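Local structure of peptidase (Yersinia bercovieri, 5NYW) at residues T85-T90 with C112-G117. The protein is of unknown function but, as the proteasome-related ancestral beta-subunit Anbu of the Ntn-hydrolase clan, may act as a peptidase. Numbering follows the deposited sequence.
Sequences TLLGET and CNLLLG. Unlike the reference sequence in segment 112-117: C112 (reference Gly).
L114 and L116, two places apart in residues 112-117 of strand 112-120, receive the side chain of L87 from residues 85-90 of helix 80-98, and these three buried leucines make up the contact. Along the strand, L114 comes first. Its CG stands anti to the carbonyl carbon (chi1 -56°), and of its two methyls it is CD1 that meets L87 CD2, at 4.2 Å. The alternation of the strand then turns L115 to the other face of the sheet, away from the helix. At L116 the side chain again leaves the strand toward the helix, and the touching atom is CB, 4.1 Å from the same L87 CD2. One methyl of the helix thus rests between two alternate strand residues, on a branch end of one and on the root of the other. Both approaches are purely apolar and close to van der Waals distance, and the backbones come nearest at L87 CA and L116 CA, 8.6 Å apart. On the helix, L86 O accepts from T90 N and, on the opposite face of its carbonyl plane, from T90 OG1 at 2.7 Å, a bond internal to the helix. L87 also packs on L62 of helix 52-65, while V91 and A83 of helix 80-98 touch L114 and L116 respectively. Strand 112-120, between strands 42-50 and 126-130, thus has helix 80-98 on one face, while L115 on the other meets F146 and I148 of strand 145-149 in the facing sheet, as in the alpha-beta-beta-alpha sandwich of Ntn hydrolases.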
# COMPACT_ATOMS: atom_id res chain seq x y z
N THR L 85 -13.90 -7.04 27.95
CA THR L 85 -12.84 -6.88 26.95
C THR L 85 -12.35 -8.27 26.53
O THR L 85 -12.01 -8.49 25.37
CB THR L 85 -11.64 -6.01 27.43
OG1 THR L 85 -10.93 -6.66 28.49
CG2 THR L 85 -12.09 -4.64 27.85
N LEU L 86 -12.30 -9.19 27.49
CA LEU L 86 -11.84 -10.55 27.22
C LEU L 86 -12.77 -11.28 26.24
O LEU L 86 -12.31 -11.96 25.32
CB LEU L 86 -11.74 -11.33 28.53
CG LEU L 86 -11.23 -12.76 28.38
CD1 LEU L 86 -9.80 -12.74 27.84
CD2 LEU L 86 -11.30 -13.54 29.68
N LEU L 87 -14.07 -11.14 26.44
CA LEU L 87 -15.03 -11.73 25.51
C LEU L 87 -14.89 -11.12 24.11
O LEU L 87 -14.95 -11.81 23.11
CB LEU L 87 -16.46 -11.53 26.03
CG LEU L 87 -17.05 -12.81 26.61
CD1 LEU L 87 -16.28 -13.18 27.88
CD2 LEU L 87 -18.49 -12.59 26.92
N GLY L 88 -14.72 -9.80 24.07
CA GLY L 88 -14.56 -9.11 22.81
C GLY L 88 -13.36 -9.63 22.03
O GLY L 88 -13.45 -9.81 20.81
N GLU L 89 -12.26 -9.88 22.74
CA GLU L 89 -11.05 -10.43 22.14
C GLU L 89 -11.29 -11.84 21.63
O GLU L 89 -10.83 -12.21 20.55
CB GLU L 89 -9.87 -10.41 23.14
CG GLU L 89 -9.40 -9.01 23.49
CD GLU L 89 -8.43 -8.98 24.65
OE1 GLU L 89 -8.12 -10.06 25.19
OE2 GLU L 89 -8.01 -7.86 25.04
N THR L 90 -12.04 -12.63 22.42
CA THR L 90 -12.31 -14.01 22.05
C THR L 90 -13.30 -14.05 20.86
O THR L 90 -13.25 -14.96 20.03
CB THR L 90 -12.88 -14.82 23.23
OG1 THR L 90 -12.16 -14.52 24.42
CG2 THR L 90 -12.80 -16.31 22.93
N CYS L 112 -21.93 -13.14 15.71
CA CYS L 112 -22.61 -13.44 16.95
C CYS L 112 -22.83 -12.21 17.84
O CYS L 112 -22.14 -11.20 17.73
CB CYS L 112 -21.81 -14.48 17.73
SG CYS L 112 -20.14 -13.85 18.28
N ASN L 113 -23.82 -12.32 18.72
CA ASN L 113 -24.01 -11.35 19.79
C ASN L 113 -24.02 -12.13 21.08
O ASN L 113 -24.48 -13.29 21.11
CB ASN L 113 -25.31 -10.54 19.62
CG ASN L 113 -25.17 -9.40 18.63
OD1 ASN L 113 -24.94 -8.26 19.03
ND2 ASN L 113 -25.32 -9.69 17.34
N LEU L 114 -23.46 -11.54 22.13
CA LEU L 114 -23.41 -12.17 23.44
C LEU L 114 -23.92 -11.24 24.52
O LEU L 114 -23.82 -10.01 24.39
CB LEU L 114 -21.99 -12.61 23.78
CG LEU L 114 -21.32 -13.54 22.77
CD1 LEU L 114 -19.93 -13.82 23.21
CD2 LEU L 114 -22.10 -14.82 22.71
N LEU L 115 -24.47 -11.82 25.58
CA LEU L 115 -24.74 -11.08 26.81
C LEU L 115 -23.84 -11.64 27.93
O LEU L 115 -23.61 -12.86 28.03
CB LEU L 115 -26.22 -11.16 27.20
CG LEU L 115 -27.20 -10.50 26.22
CD1 LEU L 115 -28.59 -10.48 26.79
CD2 LEU L 115 -26.76 -9.10 25.82
N LEU L 116 -23.30 -10.72 28.72
CA LEU L 116 -22.43 -11.04 29.84
C LEU L 116 -22.90 -10.32 31.07
O LEU L 116 -22.96 -9.10 31.07
CB LEU L 116 -20.99 -10.64 29.54
CG LEU L 116 -20.01 -10.63 30.71
CD1 LEU L 116 -19.70 -12.04 31.21
CD2 LEU L 116 -18.74 -9.89 30.29
N GLY L 117 -23.27 -11.06 32.10
CA GLY L 117 -23.78 -10.41 33.29
C GLY L 117 -23.35 -11.12 34.54
O GLY L 117 -23.07 -12.32 34.52